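Local coordinates for protein TssK (Serratia sp. FS14, PDB 5Y0E) that probably serves as a structural baseplate component of the bacterial type VI secretion system, linking the baseplate to the membrane-bound part of the machine, at residues Leu322-Arg325 against Leu329-Ala332; Pro363-Ile368 against Ala429-Gly434; Pro383-Arg388 against Gly412-Gln417; Ser422-His427 against Met437-Ile442. All coordinates share one frame; numbering follows the deposited sequence.

Contact 1: residues Leu322-Arg325 against Leu329-Ala332; sequences LVER and LNVA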
loop_
_atom_site.group_PDB
_atom_site.type_symbol
_atom_site.label_atom_id
_atom_site.label_comp_id
_atom_site.label_asym_id
_atom_site.label_seq_id
_atom_site.Cartn_x
_atom_site.Cartn_y
_atom_site.Cartn_z
ATOM N N LEU A 322 21.546 12.825 -6.550
ATOM C CA LEU A 322 21.692 13.886 -7.496
ATOM C C LEU A 322 20.394 13.971 -8.239
ATOM O O LEU A 322 20.078 13.137 -9.053
ATOM C CB LEU A 322 22.811 13.584 -8.458
ATOM C CG LEU A 322 24.214 13.737 -7.929
ATOM C CD1 LEU A 322 25.142 13.150 -8.959
ATOM C CD2 LEU A 322 24.557 15.185 -7.689
ATOM N N VAL A 323 19.624 14.991 -7.934
ATOM C CA VAL A 323 18.327 15.196 -8.563
ATOM C C VAL A 323 18.514 16.125 -9.752
ATOM O O VAL A 323 18.968 17.262 -9.598
ATOM C CB VAL A 323 17.310 15.759 -7.566
ATOM C CG1 VAL A 323 15.972 15.896 -8.221
ATOM C CG2 VAL A 323 17.210 14.845 -6.355
ATOM N N GLU A 324 18.192 15.631 -10.938
ATOM C CA GLU A 324 18.333 16.426 -12.147
ATOM C C GLU A 324 17.217 17.457 -12.218
ATOM O O GLU A 324 16.046 17.122 -12.046
ATOM C CB GLU A 324 18.292 15.524 -13.374
ATOM C CG GLU A 324 18.670 16.216 -14.664
ATOM C CD GLU A 324 18.852 15.243 -15.814
ATOM O OE1 GLU A 324 19.231 15.679 -16.920
ATOM O OE2 GLU A 324 18.616 14.038 -15.616
ATOM N N ARG A 325 17.576 18.713 -12.466
ATOM C CA ARG A 325 16.576 19.764 -12.553
ATOM C C ARG A 325 16.742 20.658 -13.771
ATOM O O ARG A 325 16.010 21.641 -13.904
ATOM C CB ARG A 325 16.575 20.619 -11.278
ATOM C CG ARG A 325 15.180 20.833 -10.735
ATOM C CD ARG A 325 15.174 21.096 -9.244
ATOM N NE ARG A 325 15.875 22.322 -8.881
ATOM C CZ ARG A 325 16.233 22.630 -7.638
ATOM N NH1 ARG A 325 15.954 21.798 -6.643
ATOM N NH2 ARG A 325 16.865 23.768 -7.388
ATOM N N LEU A 329 22.437 20.233 -15.194
ATOM C CA LEU A 329 22.338 20.724 -13.832
ATOM C C LEU A 329 21.735 19.649 -12.941
ATOM O O LEU A 329 20.714 19.047 -13.292
ATOM C CB LEU A 329 21.493 21.993 -13.767
ATOM C CG LEU A 329 21.318 22.499 -12.342
ATOM C CD1 LEU A 329 22.634 23.012 -11.837
ATOM C CD2 LEU A 329 20.273 23.583 -12.281
ATOM N N ASN A 330 22.374 19.407 -11.797
ATOM C CA ASN A 330 21.840 18.542 -10.757
ATOM C C ASN A 330 21.897 19.270 -9.427
ATOM O O ASN A 330 22.668 20.211 -9.236
ATOM C CB ASN A 330 22.611 17.224 -10.635
ATOM C CG ASN A 330 22.406 16.317 -11.818
ATOM O OD1 ASN A 330 21.513 15.474 -11.827
ATOM N ND2 ASN A 330 23.243 16.481 -12.832
ATOM N N VAL A 331 21.078 18.810 -8.495
ATOM C CA VAL A 331 21.003 19.413 -7.179
ATOM C C VAL A 331 21.048 18.304 -6.151
ATOM O O VAL A 331 20.238 17.373 -6.199
ATOM C CB VAL A 331 19.740 20.262 -7.011
ATOM C CG1 VAL A 331 19.497 20.543 -5.556
ATOM C CG2 VAL A 331 19.911 21.550 -7.748
ATOM N N ALA A 332 21.989 18.400 -5.236
ATOM C CA ALA A 332 22.149 17.441 -4.153
ATOM C C ALA A 332 21.770 18.159 -2.870
ATOM O O ALA A 332 22.586 18.871 -2.285
ATOM C CB ALA A 332 23.576 16.909 -4.091
#

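Contact 2: residues Pro363-Ile368 against Ala429-Gly434; sequences PAQMKI and AGEFPG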
loop_
_atom_site.group_PDB
_atom_site.type_symbol
_atom_site.label_atom_id
_atom_site.label_comp_id
_atom_site.label_asym_id
_atom_site.label_seq_id
_atom_site.Cartn_x
_atom_site.Cartn_y
_atom_site.Cartn_z
ATOM N N PRO A 363 37.040 18.000 -14.378
ATOM C CA PRO A 363 37.269 18.910 -13.267
ATOM C C PRO A 363 37.125 20.363 -13.639
ATOM O O PRO A 363 36.883 21.159 -12.759
ATOM C CB PRO A 363 38.702 18.620 -12.870
ATOM C CG PRO A 363 38.987 17.288 -13.411
ATOM C CD PRO A 363 38.235 17.219 -14.678
ATOM N N ALA A 364 37.293 20.704 -14.907
ATOM C CA ALA A 364 37.129 22.057 -15.362
ATOM C C ALA A 364 35.688 22.317 -15.735
ATOM O O ALA A 364 35.112 23.307 -15.355
ATOM C CB ALA A 364 38.020 22.299 -16.555
ATOM N N GLN A 365 35.083 21.396 -16.456
ATOM C CA GLN A 365 33.715 21.575 -16.902
ATOM C C GLN A 365 32.614 21.297 -15.895
ATOM O O GLN A 365 31.445 21.426 -16.209
ATOM C CB GLN A 365 33.474 20.745 -18.142
ATOM C CG GLN A 365 33.967 21.415 -19.390
ATOM C CD GLN A 365 34.541 20.445 -20.373
ATOM O OE1 GLN A 365 35.744 20.405 -20.586
ATOM N NE2 GLN A 365 33.682 19.667 -20.995
ATOM N N MET A 366 32.969 20.886 -14.697
ATOM C CA MET A 366 31.959 20.643 -13.710
ATOM C C MET A 366 32.124 21.714 -12.681
ATOM O O MET A 366 33.090 21.744 -11.960
ATOM C CB MET A 366 32.106 19.262 -13.095
ATOM C CG MET A 366 31.310 19.048 -11.822
ATOM S SD MET A 366 29.537 19.057 -12.034
ATOM C CE MET A 366 29.177 17.335 -12.252
ATOM N N LYS A 367 31.177 22.626 -12.659
ATOM C CA LYS A 367 31.206 23.721 -11.731
ATOM C C LYS A 367 30.274 23.413 -10.600
ATOM O O LYS A 367 29.111 23.120 -10.805
ATOM C CB LYS A 367 30.776 25.003 -12.432
ATOM N N ILE A 368 30.793 23.487 -9.395
ATOM C CA ILE A 368 29.988 23.184 -8.247
ATOM C C ILE A 368 29.854 24.388 -7.346
ATOM O O ILE A 368 30.829 25.024 -6.995
ATOM C CB ILE A 368 30.582 22.000 -7.467
ATOM C CG1 ILE A 368 30.347 20.701 -8.206
ATOM C CG2 ILE A 368 29.964 21.874 -6.100
ATOM C CD1 ILE A 368 31.377 19.660 -7.883
ATOM N N ALA A 429 29.451 21.102 -18.431
ATOM C CA ALA A 429 29.485 21.328 -19.872
ATOM C C ALA A 429 29.460 20.020 -20.654
ATOM O O ALA A 429 30.512 19.430 -20.904
ATOM C CB ALA A 429 30.727 22.126 -20.240
ATOM N N GLY A 430 28.275 19.597 -21.100
ATOM C CA GLY A 430 28.002 18.204 -21.429
ATOM C C GLY A 430 28.496 17.608 -22.731
ATOM O O GLY A 430 27.765 17.558 -23.722
ATOM N N GLU A 431 29.717 17.098 -22.727
ATOM C CA GLU A 431 30.260 16.315 -23.828
ATOM C C GLU A 431 30.564 14.881 -23.396
ATOM O O GLU A 431 31.524 14.280 -23.872
ATOM C CB GLU A 431 31.533 16.965 -24.372
ATOM C CG GLU A 431 32.638 17.091 -23.317
ATOM C CD GLU A 431 34.033 17.169 -23.906
ATOM O OE1 GLU A 431 34.241 16.676 -25.032
ATOM O OE2 GLU A 431 34.931 17.727 -23.241
ATOM N N PHE A 432 29.766 14.309 -22.495
ATOM C CA PHE A 432 30.170 13.113 -21.764
ATOM C C PHE A 432 29.177 11.978 -21.957
ATOM O O PHE A 432 28.347 11.706 -21.081
ATOM C CB PHE A 432 30.340 13.429 -20.287
ATOM C CG PHE A 432 31.402 14.433 -20.018
ATOM C CD1 PHE A 432 31.116 15.776 -20.029
ATOM C CD2 PHE A 432 32.691 14.036 -19.758
ATOM C CE1 PHE A 432 32.095 16.704 -19.778
ATOM C CE2 PHE A 432 33.673 14.960 -19.505
ATOM C CZ PHE A 432 33.375 16.297 -19.514
ATOM N N PRO A 433 29.268 11.263 -23.065
ATOM C CA PRO A 433 28.392 10.117 -23.272
ATOM C C PRO A 433 28.548 9.087 -22.176
ATOM O O PRO A 433 29.655 8.774 -21.737
ATOM C CB PRO A 433 28.856 9.559 -24.621
ATOM C CG PRO A 433 30.204 10.106 -24.810
ATOM C CD PRO A 433 30.194 11.448 -24.186
ATOM N N GLY A 434 27.422 8.534 -21.759
ATOM C CA GLY A 434 27.433 7.450 -20.810
ATOM C C GLY A 434 27.614 7.857 -19.371
ATOM O O GLY A 434 27.714 6.981 -18.515
#

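Contact 3: residues Pro383-Arg388 against Gly412-Gln417; sequences PGIGLR and GDLWKQ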
loop_
_atom_site.group_PDB
_atom_site.type_symbol
_atom_site.label_atom_id
_atom_site.label_comp_id
_atom_site.label_asym_id
_atom_site.label_seq_id
_atom_site.Cartn_x
_atom_site.Cartn_y
_atom_site.Cartn_z
ATOM N N PRO A 383 35.475 30.257 -11.472
ATOM C CA PRO A 383 35.605 28.905 -10.974
ATOM C C PRO A 383 34.564 28.581 -9.938
ATOM O O PRO A 383 33.850 29.437 -9.440
ATOM C CB PRO A 383 36.987 28.920 -10.341
ATOM C CG PRO A 383 37.172 30.313 -9.888
ATOM C CD PRO A 383 36.303 31.204 -10.722
ATOM N N GLY A 384 34.489 27.298 -9.638
ATOM C CA GLY A 384 33.604 26.788 -8.621
ATOM C C GLY A 384 34.443 26.039 -7.618
ATOM O O GLY A 384 35.654 26.191 -7.559
ATOM N N ILE A 385 33.808 25.235 -6.795
ATOM C CA ILE A 385 34.597 24.463 -5.844
ATOM C C ILE A 385 35.502 23.500 -6.605
ATOM O O ILE A 385 35.092 22.891 -7.599
ATOM C CB ILE A 385 33.687 23.731 -4.844
ATOM C CG1 ILE A 385 33.049 24.732 -3.892
ATOM C CG2 ILE A 385 34.480 22.745 -4.037
ATOM C CD1 ILE A 385 31.628 25.010 -4.189
ATOM N N GLY A 386 36.758 23.397 -6.170
ATOM C CA GLY A 386 37.711 22.580 -6.875
ATOM C C GLY A 386 37.486 21.098 -6.649
ATOM O O GLY A 386 37.015 20.655 -5.608
ATOM N N LEU A 387 37.851 20.329 -7.658
ATOM C CA LEU A 387 37.759 18.881 -7.644
ATOM C C LEU A 387 39.161 18.309 -7.748
ATOM O O LEU A 387 39.887 18.609 -8.691
ATOM C CB LEU A 387 36.886 18.370 -8.782
ATOM C CG LEU A 387 35.501 19.001 -8.714
ATOM C CD1 LEU A 387 34.735 18.913 -10.020
ATOM C CD2 LEU A 387 34.767 18.337 -7.591
ATOM N N ARG A 388 39.535 17.490 -6.780
ATOM C CA ARG A 388 40.851 16.882 -6.721
ATOM C C ARG A 388 40.683 15.392 -6.977
ATOM O O ARG A 388 39.879 14.735 -6.312
ATOM C CB ARG A 388 41.492 17.145 -5.362
ATOM C CG ARG A 388 42.695 16.293 -5.032
ATOM C CD ARG A 388 43.225 16.660 -3.649
ATOM N NE ARG A 388 43.318 18.110 -3.475
ATOM C CZ ARG A 388 44.362 18.838 -3.858
ATOM N NH1 ARG A 388 44.369 20.153 -3.667
ATOM N NH2 ARG A 388 45.400 18.244 -4.437
ATOM N N GLY A 412 38.979 28.322 0.682
ATOM C CA GLY A 412 38.538 29.418 -0.146
ATOM C C GLY A 412 37.374 30.116 0.504
ATOM O O GLY A 412 36.971 29.771 1.591
ATOM N N ASP A 413 36.833 31.112 -0.172
ATOM C CA ASP A 413 35.716 31.845 0.369
ATOM C C ASP A 413 34.427 31.214 -0.120
ATOM O O ASP A 413 33.413 31.259 0.554
ATOM C CB ASP A 413 35.800 33.325 -0.026
ATOM C CG ASP A 413 37.060 34.015 0.516
ATOM O OD1 ASP A 413 38.153 33.410 0.440
ATOM O OD2 ASP A 413 36.956 35.161 1.014
ATOM N N LEU A 414 34.472 30.545 -1.268
ATOM C CA LEU A 414 33.269 29.904 -1.810
ATOM C C LEU A 414 32.744 28.814 -0.915
ATOM O O LEU A 414 31.546 28.621 -0.808
ATOM C CB LEU A 414 33.495 29.354 -3.198
ATOM C CG LEU A 414 32.256 28.634 -3.699
ATOM C CD1 LEU A 414 31.075 29.573 -3.829
ATOM C CD2 LEU A 414 32.560 27.987 -5.027
ATOM N N TRP A 415 33.643 28.099 -0.257
ATOM C CA TRP A 415 33.246 27.088 0.691
ATOM C C TRP A 415 32.261 27.608 1.746
ATOM O O TRP A 415 31.265 26.960 2.020
ATOM C CB TRP A 415 34.465 26.492 1.370
ATOM C CG TRP A 415 34.099 25.277 2.079
ATOM C CD1 TRP A 415 34.296 25.004 3.387
ATOM C CD2 TRP A 415 33.417 24.157 1.526
ATOM N NE1 TRP A 415 33.789 23.764 3.686
ATOM C CE2 TRP A 415 33.242 23.229 2.552
ATOM C CE3 TRP A 415 32.946 23.849 0.258
ATOM C CZ2 TRP A 415 32.611 22.022 2.349
ATOM C CZ3 TRP A 415 32.329 22.662 0.061
ATOM C CH2 TRP A 415 32.166 21.758 1.094
ATOM N N LYS A 416 32.519 28.789 2.312
ATOM C CA LYS A 416 31.644 29.376 3.332
ATOM C C LYS A 416 30.231 29.572 2.867
ATOM O O LYS A 416 29.302 29.370 3.624
ATOM C CB LYS A 416 32.159 30.714 3.834
ATOM C CG LYS A 416 33.656 30.845 3.858
ATOM C CD LYS A 416 34.252 29.924 4.897
ATOM C CE LYS A 416 35.685 29.612 4.536
ATOM N NZ LYS A 416 36.289 30.777 3.844
ATOM N N GLN A 417 30.048 29.966 1.619
ATOM C CA GLN A 417 28.710 30.143 1.122
ATOM C C GLN A 417 28.003 28.807 1.172
ATOM O O GLN A 417 26.870 28.726 1.631
ATOM C CB GLN A 417 28.714 30.715 -0.280
ATOM C CG GLN A 417 27.465 31.508 -0.601
ATOM C CD GLN A 417 27.670 32.547 -1.689
ATOM O OE1 GLN A 417 28.786 32.809 -2.123
ATOM N NE2 GLN A 417 26.578 33.142 -2.130
#

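Contact 4: residues Ser422-His427 against Met437-Ile442; sequences SAFALH and MEFWAI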
loop_
_atom_site.group_PDB
_atom_site.type_symbol
_atom_site.label_atom_id
_atom_site.label_comp_id
_atom_site.label_asym_id
_atom_site.label_seq_id
_atom_site.Cartn_x
_atom_site.Cartn_y
_atom_site.Cartn_z
ATOM N N SER A 422 22.071 24.839 1.780
ATOM C CA SER A 422 21.394 23.590 2.088
ATOM C C SER A 422 21.367 22.629 0.910
ATOM O O SER A 422 20.628 21.637 0.952
ATOM C CB SER A 422 19.968 23.866 2.560
ATOM O OG SER A 422 19.229 24.511 1.540
ATOM N N ALA A 423 22.168 22.868 -0.120
ATOM C CA ALA A 423 22.161 21.982 -1.269
ATOM C C ALA A 423 23.323 22.340 -2.164
ATOM O O ALA A 423 23.651 23.516 -2.320
ATOM C CB ALA A 423 20.853 22.089 -2.055
ATOM N N PHE A 424 23.941 21.324 -2.741
ATOM C CA PHE A 424 24.921 21.555 -3.779
ATOM C C PHE A 424 24.216 21.727 -5.108
ATOM O O PHE A 424 23.200 21.086 -5.386
ATOM C CB PHE A 424 25.893 20.387 -3.896
ATOM C CG PHE A 424 26.801 20.204 -2.719
ATOM C CD1 PHE A 424 26.397 19.472 -1.621
ATOM C CD2 PHE A 424 28.086 20.707 -2.740
ATOM C CE1 PHE A 424 27.246 19.276 -0.562
ATOM C CE2 PHE A 424 28.931 20.516 -1.685
ATOM C CZ PHE A 424 28.516 19.793 -0.599
ATOM N N ALA A 425 24.775 22.582 -5.943
ATOM C CA ALA A 425 24.368 22.668 -7.331
ATOM C C ALA A 425 25.552 22.279 -8.196
ATOM O O ALA A 425 26.672 22.741 -7.966
ATOM C CB ALA A 425 23.874 24.066 -7.687
ATOM N N LEU A 426 25.306 21.417 -9.171
ATOM C CA LEU A 426 26.344 20.948 -10.073
ATOM C C LEU A 426 25.860 21.132 -11.496
ATOM O O LEU A 426 24.773 20.670 -11.848
ATOM C CB LEU A 426 26.694 19.477 -9.839
ATOM C CG LEU A 426 27.098 19.006 -8.443
ATOM C CD1 LEU A 426 25.898 18.661 -7.593
ATOM C CD2 LEU A 426 28.030 17.817 -8.557
ATOM N N HIS A 427 26.688 21.773 -12.314
ATOM C CA HIS A 427 26.412 22.004 -13.723
ATOM C C HIS A 427 27.622 21.543 -14.489
ATOM O O HIS A 427 28.731 21.842 -14.113
ATOM C CB HIS A 427 26.195 23.476 -13.995
ATOM C CG HIS A 427 25.983 23.796 -15.436
ATOM N ND1 HIS A 427 27.022 23.980 -16.315
ATOM C CD2 HIS A 427 24.851 23.975 -16.150
ATOM C CE1 HIS A 427 26.539 24.256 -17.511
ATOM N NE2 HIS A 427 25.223 24.261 -17.437
ATOM N N MET A 437 27.155 9.106 -12.276
ATOM C CA MET A 437 27.791 9.760 -11.152
ATOM C C MET A 437 27.163 9.304 -9.856
ATOM O O MET A 437 26.020 8.854 -9.816
ATOM C CB MET A 437 27.720 11.270 -11.245
ATOM C CG MET A 437 28.588 11.820 -12.334
ATOM S SD MET A 437 28.599 13.606 -12.417
ATOM C CE MET A 437 26.899 13.954 -12.079
ATOM N N GLU A 438 27.958 9.379 -8.808
ATOM C CA GLU A 438 27.507 9.190 -7.450
ATOM C C GLU A 438 28.107 10.310 -6.625
ATOM O O GLU A 438 29.236 10.737 -6.871
ATOM C CB GLU A 438 27.919 7.828 -6.894
ATOM C CG GLU A 438 27.374 6.673 -7.668
ATOM C CD GLU A 438 27.683 5.332 -7.047
ATOM O OE1 GLU A 438 28.397 5.290 -6.040
ATOM O OE2 GLU A 438 27.218 4.308 -7.568
ATOM N N PHE A 439 27.340 10.802 -5.670
ATOM C CA PHE A 439 27.759 11.898 -4.821
ATOM C C PHE A 439 27.689 11.415 -3.390
ATOM O O PHE A 439 26.623 11.025 -2.911
ATOM C CB PHE A 439 26.871 13.117 -5.034
ATOM C CG PHE A 439 27.424 14.356 -4.459
ATOM C CD1 PHE A 439 28.438 15.017 -5.088
ATOM C CD2 PHE A 439 26.935 14.865 -3.283
ATOM C CE1 PHE A 439 28.957 16.161 -4.559
ATOM C CE2 PHE A 439 27.455 16.020 -2.747
ATOM C CZ PHE A 439 28.463 16.667 -3.390
ATOM N N TRP A 440 28.821 11.418 -2.721
ATOM C CA TRP A 440 28.902 10.900 -1.373
ATOM C C TRP A 440 29.429 11.949 -0.415
ATOM O O TRP A 440 30.242 12.798 -0.780
ATOM C CB TRP A 440 29.805 9.687 -1.323
ATOM C CG TRP A 440 29.233 8.470 -1.931
ATOM C CD1 TRP A 440 29.320 8.087 -3.225
ATOM C CD2 TRP A 440 28.511 7.447 -1.257
ATOM N NE1 TRP A 440 28.688 6.892 -3.404
ATOM C CE2 TRP A 440 28.190 6.475 -2.205
ATOM C CE3 TRP A 440 28.104 7.262 0.062
ATOM C CZ2 TRP A 440 27.488 5.343 -1.887
ATOM C CZ3 TRP A 440 27.407 6.134 0.377
ATOM C CH2 TRP A 440 27.101 5.191 -0.592
ATOM N N ALA A 441 28.970 11.862 0.824
ATOM C CA ALA A 441 29.487 12.653 1.925
ATOM C C ALA A 441 30.090 11.701 2.938
ATOM O O ALA A 441 29.470 10.690 3.272
ATOM C CB ALA A 441 28.386 13.489 2.559
ATOM N N ILE A 442 31.298 12.012 3.412
ATOM C CA ILE A 442 32.075 11.096 4.240
ATOM C C ILE A 442 32.445 11.782 5.543
ATOM O O ILE A 442 33.143 12.798 5.537
ATOM C CB ILE A 442 33.335 10.611 3.521
ATOM C CG1 ILE A 442 32.950 10.038 2.167
ATOM C CG2 ILE A 442 34.029 9.567 4.336
ATOM C CD1 ILE A 442 34.064 9.355 1.443
#

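Contact 1: residues Leu322-Arg325 against Leu329-Ala332
Val323 and Val331 form the hydrogen-bonded pair of an antiparallel beta hairpin, and Glu324 and Asn330 form the non-hydrogen-bonded pair beside it, where the CA atoms of these two residues come within 4.3 Å. Two backbone bonds join the valines: Val323 N to Val331 O at 3.0 Å, and Val331 N to Val323 O at 2.8 Å. Nearer the turn, Arg325 N reaches Leu329 O over a longer 3.3 Å, and the ladder ends there as the chain reverses through the three intervening residues.

The two faces of the hairpin carry different chemistry. On the valine face, Arg325 folds back at chi3 (63°), so that its guanidinium lies flat over the Val331 side chain, with CG2 of Val331 3.7 Å from the plane and under its centre. On the other face, Asn330 turns its carboxamide across the partner strand, and OD1 sits 3.3 Å from Glu324 CA; this is close packing without a hydrogen bond to Glu324 N. At the end away from the turn, CD2 of Leu322 meets CB of Ala332 at 4.1 Å, and both side chains also pack against Phe439 of strand 436-443.

The chemistry is thus graded along the hairpin: charged and amide groups gather close to its turn, the arginine covers a buried valine by van der Waals contact, and at the opposite end the side-chain contact is apolar, with Leu322 and Ala332 leading on to Phe439.

Contact 2: residues Pro363-Ile368 against Ala429-Gly434
Gln365 closes helix 355-365 and reaches over an inverse gamma turn centred on Gly430, in the loop joining strands 423-428 and 436-443. Its backbone begins the contact, since Gln365 O accepts Ala429 N at 3.0 Å. The side chain then runs along the alanine: CB lies 3.7 Å from Ala429 CB, and CG comes closer to the same methyl, at 3.4 Å. A bend at chi2 (144°) carries the amide beyond Ala429, and there NE2 spends both of its N-H groups. One goes to Ala429 O at 3.2 Å, within the carbonyl plane; the other goes to Glu431 OE2, also at 3.2 Å and almost straight (173°). Both acceptors lie practically in the amide plane, so the pair of bonds fixes the rotation of the carboxamide.

Glu431 OE2 has a second partner, His361 ND1 on the same helix, so one carboxylate oxygen ties the loop to two helix residues. Phe432, which also touches Val353, lies beside this polar group. CG of Glu431 rests over one face of the Phe432 ring, toward its rim, while Phe432 CE1 stands 3.6 Å from Gln365 NE2.

Contact 3: residues Pro383-Arg388 against Gly412-Gln417
Ile385 and Leu414 supply most of the apolar packing between the loop leading into strand 387-389 and helix 414-419. Their side chains cross at about a right angle, and one methyl of the leucine does the touching: CD2 of Leu414 lies 3.5 Å from CG1 of Ile385. The Ile385 CD1 methyl is modelled closer still to Leu414 CD2, at a separation short enough, with chi2 of Ile385 at an unusual 104°, to leave its exact placement doubtful. Leu414 holds CG trans to its backbone N (chi1 177°), which aims this branch across the gap. The same methyl also abuts the main chain, standing 3.7 Å from Gly384 C.

A second apolar contact involves an aromatic ring. CG1 of Ile385 approaches the edge of the Trp415 indole near the ring plane, 4.2 Å from CE3, so the isoleucine is bordered by two successive residues of the helix.

No hydrogen bond crosses between the two segments. Within its own segment, Lys416 NZ is modelled 2.6 Å from Gly412 O, four residues earlier, a short bond that leaves the lysine's exact placement uncertain. Arg388 forms a salt bridge with Glu409.

Beyond this pair, Ile385 also packs on Ile368 and Leu408, and its backbone is hydrogen-bonded to Ile368. The contact therefore places helix 414-419 beside the junction where strand 366-370, at one margin of the eight-stranded sheet, meets the loop entering strand 387-389, at the other.

Contact 4: residues Ser422-His427 against Met437-Ile442
Phe424 and Phe439 meet through different first torsions: CG of Phe424 is turned beside its backbone N and opposite the carbonyl carbon (chi1 -67°), whereas CG of Phe439 points away from its own backbone N (chi1 -166°). The two rings are thereby brought into an edge-to-face pair, with centroids 5.0 Å apart and planes at 63°. The edge belongs to Phe439 and the face to Phe424. CZ of Phe439 hangs 3.8 Å above the middle of the Phe424 ring, and CE2 of Phe439 lies 3.8 Å from Phe424 CD1, so the edge is applied through two adjacent carbons. Leu426, two residues along the same strand, adds a looser touch at the other corner of the ring, where its CD2 lies 4.4 Å from Phe439 CE1.

Directed away from this apolar group, Trp440 NE1 donates to Glu438 OE1 at 3.1 Å within the plane of the indole; the other oxygen of this buried carboxylate is bonded to His400 NE2.

Strands 423-428 and 436-443 are not neighbours, for strands 329-333 and 317-324 separate them in the sheet. The CA atoms of Phe424 and Phe439 nevertheless approach to 10.1 Å, less than three flat strand spacings, which shows how strongly the sheet curls. Phe345 from strand 343-350 packs on both rings, and Ile368 from strand 366-370 joins Phe424 and Leu426 inside the curve.

All four contacts belong to one antiparallel sheet of eight strands and its surrounding helices and loops in the C-terminal part of the chain. Contact 1 comes first in sequence and closes before the others begin; contact 3 falls between the two segments of contact 2, and contacts 2 and 4 interleave. Contacts 1 and 4 are the closest, with centres about 8 Å apart, joined by Asn330 N to Leu426 O. Contact 2 meets contact 4 through Lys367 N and His427 O. Its Ile368 also joins edge strand 366-370 to Ile385 of contact 3, in the loop entering the other edge strand, 387-389, so the strongly curled sheet comes close to closing on itself and holds together segments far apart in sequence.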